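Local atomic coordinates of transketolase (Campylobacter jejuni, PDB entry 3M6L), a protein that belongs to the transketolase family, whose members bind thiamine diphosphate and a metal ion at sites shared between two subunits. Residues T443-G448 with A497-R502; T416-S421 with H456-Q461. All coordinates share one frame; numbering follows the deposited sequence.

Interaction 1: residues T443-G448 with A497-R502. With R5P (ribose-5-phosphate), chain F.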
loop_
_atom_site.group_PDB
_atom_site.type_symbol
_atom_site.label_atom_id
_atom_site.label_comp_id
_atom_site.label_asym_id
_atom_site.label_seq_id
_atom_site.Cartn_x
_atom_site.Cartn_y
_atom_site.Cartn_z
ATOM N N THR A 443 -5.566 7.721 13.355
ATOM C CA THR A 443 -5.569 7.492 14.776
ATOM C C THR A 443 -4.706 6.273 15.197
ATOM O O THR A 443 -4.133 5.473 14.362
ATOM C CB THR A 443 -7.038 7.397 15.323
ATOM O OG1 THR A 443 -7.602 6.122 15.037
ATOM C CG2 THR A 443 -7.882 8.544 14.748
ATOM N N HIS A 444 -4.608 6.028 16.489
ATOM C CA HIS A 444 -3.913 4.866 17.041
ATOM C C HIS A 444 -2.477 4.855 16.604
ATOM O O HIS A 444 -1.980 3.914 15.992
ATOM C CB HIS A 444 -4.643 3.603 16.630
ATOM C CG HIS A 444 -5.991 3.466 17.276
ATOM N ND1 HIS A 444 -7.019 4.347 17.019
ATOM C CD2 HIS A 444 -6.511 2.451 18.008
ATOM C CE1 HIS A 444 -8.074 3.962 17.739
ATOM N NE2 HIS A 444 -7.818 2.779 18.287
ATOM N N ASP A 445 -1.854 5.932 16.932
ATOM C CA ASP A 445 -0.559 6.286 16.355
ATOM C C ASP A 445 0.698 5.566 16.888
ATOM O O ASP A 445 1.793 5.811 16.247
ATOM C CB ASP A 445 -0.266 7.819 16.446
ATOM C CG ASP A 445 -0.011 8.322 17.856
ATOM O OD1 ASP A 445 -0.541 7.751 18.843
ATOM O OD2 ASP A 445 0.828 9.244 18.001
ATOM N N SER A 446 0.614 4.721 17.911
ATOM C CA SER A 446 1.873 4.228 18.502
ATOM C C SER A 446 1.690 2.962 19.229
ATOM O O SER A 446 0.603 2.401 19.216
ATOM C CB SER A 446 2.433 5.291 19.465
ATOM O OG SER A 446 1.766 5.195 20.700
ATOM N N ILE A 447 2.783 2.428 19.768
ATOM C CA ILE A 447 2.698 1.370 20.773
ATOM C C ILE A 447 1.664 1.564 21.899
ATOM O O ILE A 447 1.224 0.593 22.433
ATOM C CB ILE A 447 4.141 1.051 21.353
ATOM C CG1 ILE A 447 4.815 2.304 21.843
ATOM C CG2 ILE A 447 4.965 0.300 20.341
ATOM C CD1 ILE A 447 5.963 1.960 22.819
ATOM N N GLY A 448 1.236 2.815 22.108
ATOM C CA GLY A 448 0.141 3.147 23.013
ATOM C C GLY A 448 -1.169 2.443 22.720
ATOM O O GLY A 448 -2.046 2.368 23.574
ATOM N N ALA A 497 -1.761 15.207 6.940
ATOM C CA ALA A 497 -2.138 14.078 7.737
ATOM C C ALA A 497 -2.183 14.514 9.184
ATOM O O ALA A 497 -1.309 15.315 9.599
ATOM C CB ALA A 497 -1.126 12.847 7.552
ATOM N N PHE A 498 -3.114 13.946 9.914
ATOM C CA PHE A 498 -3.270 14.147 11.332
ATOM C C PHE A 498 -3.036 12.811 12.054
ATOM O O PHE A 498 -3.766 11.823 11.865
ATOM C CB PHE A 498 -4.688 14.716 11.672
ATOM C CG PHE A 498 -4.855 16.065 11.117
ATOM C CD1 PHE A 498 -4.586 17.227 11.825
ATOM C CD2 PHE A 498 -5.317 16.187 9.840
ATOM C CE1 PHE A 498 -4.728 18.459 11.177
ATOM C CE2 PHE A 498 -5.438 17.393 9.233
ATOM C CZ PHE A 498 -5.175 18.545 9.904
ATOM N N VAL A 499 -1.969 12.762 12.846
ATOM C CA VAL A 499 -1.510 11.576 13.525
ATOM C C VAL A 499 -1.884 11.678 14.960
ATOM O O VAL A 499 -1.373 12.556 15.679
ATOM C CB VAL A 499 0.009 11.361 13.405
ATOM C CG1 VAL A 499 0.517 10.151 14.233
ATOM C CG2 VAL A 499 0.272 11.252 11.906
ATOM N N LEU A 500 -2.845 10.829 15.391
ATOM C CA LEU A 500 -3.637 11.087 16.647
ATOM C C LEU A 500 -3.572 9.861 17.558
ATOM O O LEU A 500 -3.546 8.714 17.094
ATOM C CB LEU A 500 -5.105 11.365 16.253
ATOM C CG LEU A 500 -5.273 12.471 15.267
ATOM C CD1 LEU A 500 -6.614 12.472 14.457
ATOM C CD2 LEU A 500 -4.947 13.820 15.824
ATOM N N SER A 501 -3.728 10.081 18.878
ATOM C CA SER A 501 -3.626 9.027 19.842
ATOM C C SER A 501 -4.925 8.306 20.117
ATOM O O SER A 501 -6.038 8.956 20.027
ATOM C CB SER A 501 -3.089 9.553 21.173
ATOM O OG SER A 501 -4.111 10.367 21.789
ATOM N N ARG A 502 -4.804 7.048 20.506
ATOM C CA ARG A 502 -5.908 6.276 21.104
ATOM C C ARG A 502 -6.135 6.742 22.519
ATOM O O ARG A 502 -7.245 6.851 22.979
ATOM C CB ARG A 502 -5.562 4.788 21.104
ATOM C CG ARG A 502 -6.665 3.867 21.570
ATOM C CD ARG A 502 -6.279 2.351 21.553
ATOM N NE ARG A 502 -7.419 1.507 21.895
ATOM C CZ ARG A 502 -7.563 0.842 23.040
ATOM N NH1 ARG A 502 -8.670 0.106 23.227
ATOM N NH2 ARG A 502 -6.609 0.873 23.998
HETATM C C1 R5P F . -8.526 -4.301 14.614
HETATM O O1 R5P F . -8.308 -5.700 14.233
HETATM C C2 R5P F . -9.533 -4.174 15.767
HETATM O O2 R5P F . -10.912 -4.253 15.355
HETATM C C3 R5P F . -9.333 -3.033 16.803
HETATM O O3 R5P F . -8.987 -3.888 17.885
HETATM C C4 R5P F . -10.494 -2.223 17.466
HETATM O O4 R5P F . -11.510 -1.934 16.484
HETATM C C5 R5P F . -10.032 -0.971 18.309
HETATM O O5 R5P F . -10.926 -0.522 19.405
HETATM P P R5P F . -10.692 0.906 20.206
HETATM O O1P R5P F . -11.619 2.103 19.607
HETATM O O2P R5P F . -9.106 1.146 19.964
HETATM O O3P R5P F . -10.865 0.872 21.692
HETATM O O HOH W 1 -2.162 5.895 20.168
HETATM O O HOH W 2 -4.275 1.989 24.800
#
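H444 and R502 converge on one phosphate oxygen of ribose-5-phosphate. NE2 of H444 donates to O2P over 2.7 Å, and NE of R502 donates to the same O2P over 2.6 Å, nearly straight at 169°. NH1 of R502 adds a more bent bond of 2.8 Å to O3P of the ligand, so the guanidinium grips two oxygens, with the phosphorus in its plane. The imidazole also meets the phosphate edge-on, yet the imidazole and guanidinium planes are turned 54° apart. ND1 of H444 donates to OG1 of T443 at 2.7 Å. OG1, itself hydrogen-bonded to N372, lies somewhat out of the ring plane, and with the NE2 bond it limits the ring's rotation.

A CH-pi contact joins the two phosphate-binding side chains: CG of R502 lies over one face of the H444 ring, 4.0 Å from its centroid. With CG anti to the backbone N (chi1 -174°) and the chain extended to NE, R502 runs past this face to the phosphate.

Strands 439-443 and 496-499 are parallel neighbours in the six-stranded sheet of the pyrimidine-binding domain, and the loops leaving their C-terminal ends carry H444 and R502. S371, R344 and D452 of the same chain, and H259 of the second subunit, also hydrogen-bond ribose-5-phosphate.

Backbone contacts gather at L500, whose O accepts a weak bond from D445 N at 3.3 Å and touches CA of T443 through a C-H...O contact. CG2 of T443 meets CD1 of L500 at 4.1 Å; CB of D445 packs tightly on CG1 of V499, at 3.3 Å.

One water donates to OD1 of D445 and accepts from N of R502, while OD2 of D445 is salt-bridged to R475; another links O of G448 to NH2 of R502.

Interaction 2: residues T416-S421 with H456-Q461; sequences TFFIFS and HQPIEQ. With TPP (thiamine diphosphate), chain C; R5P (ribose-5-phosphate), chain F.
Q461 lays its CB over one face of the F418 ring, 3.7 Å from the centroid in a CH-pi contact, while its amide plane stands 80° to the ring. This part is tight. CB of P458 meets CD2 of F418 at 3.8 Å, and CG of P458 rests against CB of I419 (4.2 Å). CD1 of I419 comes within 3.4 Å of NE2 of Q461, whose chain bends at chi2 (69°), bringing OE1 back to accept a hydrogen bond from N of I459. O of F418 takes both N and OG of S421, fixing the turn.

Toward the cofactor the segments meet more sparsely. A water accepts from N of I419 and donates weakly to O of H456. The edge of F420 points at the face of H456 in a T-shaped pair, centroids 5.2 Å apart and planes at 85°. F420 is sandwiched: CG2 of I419 sits over one face, and the aminopyrimidine of thiamine diphosphate over the opposite one, with CE2 of F420 3.2 Å from C4' of the cofactor. H456 turns its edge to ribose-5-phosphate, CE1 lying 3.0 Å from O1 of the ligand, and stacks on H104 of the second subunit.

Residues 416-421 connect strand 411-417 to helix 421-434; F418 and S421 rest on F442 of strand 439-443 and F465 of helix 461-467, with R429 of the second subunit packed against I419 and Q461.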
loop_
_atom_site.group_PDB
_atom_site.type_symbol
_atom_site.label_atom_id
_atom_site.label_comp_id
_atom_site.label_asym_id
_atom_site.label_seq_id
_atom_site.Cartn_x
_atom_site.Cartn_y
_atom_site.Cartn_z
ATOM N N THR A 416 -8.371 6.197 8.806
ATOM C CA THR A 416 -8.104 4.848 9.264
ATOM C C THR A 416 -7.103 4.904 10.423
ATOM O O THR A 416 -6.697 5.976 10.870
ATOM C CB THR A 416 -7.635 3.876 8.080
ATOM O OG1 THR A 416 -7.529 2.534 8.556
ATOM C CG2 THR A 416 -6.371 4.546 7.487
ATOM N N PHE A 417 -6.767 3.716 10.910
ATOM C CA PHE A 417 -5.702 3.607 11.909
ATOM C C PHE A 417 -4.422 3.949 11.177
ATOM O O PHE A 417 -4.229 3.558 9.997
ATOM C CB PHE A 417 -5.596 2.201 12.513
ATOM C CG PHE A 417 -6.710 1.739 13.366
ATOM C CD1 PHE A 417 -7.454 2.632 14.115
ATOM C CD2 PHE A 417 -7.011 0.358 13.452
ATOM C CE1 PHE A 417 -8.429 2.113 14.937
ATOM C CE2 PHE A 417 -7.976 -0.088 14.270
ATOM C CZ PHE A 417 -8.666 0.805 14.998
ATOM N N PHE A 418 -3.467 4.575 11.869
ATOM C CA PHE A 418 -2.196 4.984 11.222
ATOM C C PHE A 418 -1.451 3.792 10.586
ATOM O O PHE A 418 -0.824 3.926 9.548
ATOM C CB PHE A 418 -1.312 5.704 12.247
ATOM C CG PHE A 418 -0.132 6.456 11.745
ATOM C CD1 PHE A 418 -0.079 7.057 10.444
ATOM C CD2 PHE A 418 0.988 6.629 12.581
ATOM C CE1 PHE A 418 1.034 7.756 10.049
ATOM C CE2 PHE A 418 2.011 7.374 12.165
ATOM C CZ PHE A 418 2.062 7.929 10.911
ATOM N N ILE A 419 -1.504 2.633 11.233
ATOM C CA ILE A 419 -0.782 1.445 10.671
ATOM C C ILE A 419 -1.322 1.138 9.303
ATOM O O ILE A 419 -0.619 0.752 8.364
ATOM C CB ILE A 419 -0.841 0.205 11.642
ATOM C CG1 ILE A 419 0.036 -0.942 11.075
ATOM C CG2 ILE A 419 -2.239 -0.231 11.769
ATOM C CD1 ILE A 419 1.470 -0.547 10.767
ATOM N N PHE A 420 -2.613 1.338 9.101
ATOM C CA PHE A 420 -3.211 0.998 7.783
ATOM C C PHE A 420 -3.181 2.133 6.755
ATOM O O PHE A 420 -3.676 2.021 5.630
ATOM C CB PHE A 420 -4.604 0.349 7.976
ATOM C CG PHE A 420 -4.609 -0.853 8.946
ATOM C CD1 PHE A 420 -3.688 -1.843 8.844
ATOM C CD2 PHE A 420 -5.486 -0.911 9.984
ATOM C CE1 PHE A 420 -3.665 -2.942 9.731
ATOM C CE2 PHE A 420 -5.477 -1.977 10.849
ATOM C CZ PHE A 420 -4.534 -2.929 10.756
ATOM N N SER A 421 -2.481 3.204 7.095
ATOM C CA SER A 421 -2.065 4.193 6.132
ATOM C C SER A 421 -1.283 3.495 5.016
ATOM O O SER A 421 -1.321 3.960 3.857
ATOM C CB SER A 421 -1.315 5.360 6.694
ATOM O OG SER A 421 -0.039 4.942 7.137
ATOM N N HIS A 456 -0.574 -3.876 14.747
ATOM C CA HIS A 456 -1.377 -2.686 14.887
ATOM C C HIS A 456 -0.633 -1.508 15.505
ATOM O O HIS A 456 -1.307 -0.513 15.803
ATOM C CB HIS A 456 -2.626 -3.003 15.720
ATOM C CG HIS A 456 -3.595 -3.874 14.959
ATOM N ND1 HIS A 456 -4.950 -3.606 14.835
ATOM C CD2 HIS A 456 -3.367 -5.002 14.282
ATOM C CE1 HIS A 456 -5.485 -4.566 14.076
ATOM N NE2 HIS A 456 -4.545 -5.418 13.756
ATOM N N GLN A 457 0.677 -1.582 15.689
ATOM C CA GLN A 457 1.431 -0.511 16.356
ATOM C C GLN A 457 2.337 0.075 15.340
ATOM O O GLN A 457 3.343 -0.538 14.904
ATOM C CB GLN A 457 2.174 -1.072 17.631
ATOM C CG GLN A 457 1.232 -1.482 18.752
ATOM C CD GLN A 457 1.881 -2.351 19.764
ATOM O OE1 GLN A 457 3.033 -2.745 19.581
ATOM N NE2 GLN A 457 1.203 -2.668 20.867
ATOM N N PRO A 458 2.070 1.325 14.960
ATOM C CA PRO A 458 2.960 2.028 14.020
ATOM C C PRO A 458 4.363 2.155 14.632
ATOM O O PRO A 458 4.504 2.213 15.862
ATOM C CB PRO A 458 2.336 3.377 13.891
ATOM C CG PRO A 458 0.891 3.178 14.135
ATOM C CD PRO A 458 0.854 2.128 15.263
ATOM N N ILE A 459 5.339 2.082 13.735
ATOM C CA ILE A 459 6.752 2.280 14.034
ATOM C C ILE A 459 7.389 3.175 12.985
ATOM O O ILE A 459 8.019 4.139 13.331
ATOM C CB ILE A 459 7.569 0.909 14.101
ATOM C CG1 ILE A 459 6.974 -0.044 15.125
ATOM C CG2 ILE A 459 9.043 1.215 14.472
ATOM C CD1 ILE A 459 7.114 0.408 16.627
ATOM N N GLU A 460 7.339 2.755 11.704
ATOM C CA GLU A 460 7.959 3.492 10.622
ATOM C C GLU A 460 7.102 4.460 9.810
ATOM O O GLU A 460 7.580 5.140 8.860
ATOM C CB GLU A 460 8.599 2.433 9.665
ATOM C CG GLU A 460 7.561 1.597 8.844
ATOM C CD GLU A 460 6.964 0.400 9.553
ATOM O OE1 GLU A 460 6.798 0.347 10.800
ATOM O OE2 GLU A 460 6.639 -0.605 8.846
ATOM N N GLN A 461 5.805 4.519 10.091
ATOM C CA GLN A 461 4.893 5.295 9.318
ATOM C C GLN A 461 5.137 6.821 9.403
ATOM O O GLN A 461 5.023 7.504 8.418
ATOM C CB GLN A 461 3.396 4.967 9.590
ATOM C CG GLN A 461 3.042 3.506 9.107
ATOM C CD GLN A 461 3.698 2.373 9.959
ATOM O OE1 GLN A 461 3.992 2.534 11.138
ATOM N NE2 GLN A 461 4.003 1.237 9.296
HETATM N "N1'" TPP C . -7.955 -2.381 7.904
HETATM C "C2'" TPP C . -7.157 -3.446 7.865
HETATM C CM2 TPP C . -6.321 -3.633 6.614
HETATM N "N3'" TPP C . -6.985 -4.378 8.829
HETATM C "C4'" TPP C . -7.617 -4.220 9.996
HETATM N "N4'" TPP C . -7.384 -5.112 10.932
HETATM C "C5'" TPP C . -8.579 -3.075 10.129
HETATM C "C6'" TPP C . -8.686 -2.195 9.053
HETATM C "C7'" TPP C . -9.425 -2.871 11.444
HETATM N N3 TPP C . -10.521 -3.968 11.533
HETATM C C2 TPP C . -10.528 -5.188 12.199
HETATM S S1 TPP C . -11.876 -6.316 11.970
HETATM C C5 TPP C . -12.607 -5.051 10.997
HETATM C C4 TPP C . -11.698 -3.900 10.861
HETATM C CM4 TPP C . -12.114 -2.789 9.981
HETATM C C6 TPP C . -13.958 -5.124 10.328
HETATM C C7 TPP C . -14.981 -6.109 10.872
HETATM O O7 TPP C . -14.594 -7.184 10.116
HETATM P PA TPP C . -15.194 -8.584 9.944
HETATM O O1A TPP C . -14.238 -9.196 9.016
HETATM O O2A TPP C . -16.596 -8.372 9.423
HETATM O O3A TPP C . -15.200 -9.148 11.405
HETATM P PB TPP C . -16.287 -9.612 12.498
HETATM O O1B TPP C . -15.637 -10.740 13.192
HETATM O O2B TPP C . -17.609 -9.901 11.845
HETATM O O3B TPP C . -16.582 -8.443 13.379
HETATM C C1 R5P F . -8.526 -4.301 14.614
HETATM O O1 R5P F . -8.308 -5.700 14.233
HETATM C C2 R5P F . -9.533 -4.174 15.767
HETATM O O2 R5P F . -10.912 -4.253 15.355
HETATM C C3 R5P F . -9.333 -3.033 16.803
HETATM O O3 R5P F . -8.987 -3.888 17.885
HETATM C C4 R5P F . -10.494 -2.223 17.466
HETATM O O4 R5P F . -11.510 -1.934 16.484
HETATM C C5 R5P F . -10.032 -0.971 18.309
HETATM O O5 R5P F . -10.926 -0.522 19.405
HETATM P P R5P F . -10.692 0.906 20.206
HETATM O O1P R5P F . -11.619 2.103 19.607
HETATM O O2P R5P F . -9.106 1.146 19.964
HETATM O O3P R5P F . -10.865 0.872 21.692
HETATM O O HOH W 3 -2.421 2.200 14.051
#

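How the interactions relate
Both interactions are buried, lie at the C-terminal ends of the strands of the same parallel sheet and touch ribose-5-phosphate, their centres about 8 Å apart. Interaction 1 handles the phosphate end with charged and polar groups and waters, and no second-subunit residue touches its segments; R502 is its partly exposed member. Interaction 2 is mainly aromatic and apolar, meets the cofactor ring and the other end of the sugar, and abuts the second subunit. Strands 411-417 and 439-443 pair, T443 N lying 3.2 Å from T416 O; just beyond, T443 O lies 2.7 Å from F418 N, both probable hydrogen bonds. H444 further packs its ring against F417 and its carbonyl oxygen against CD of P458.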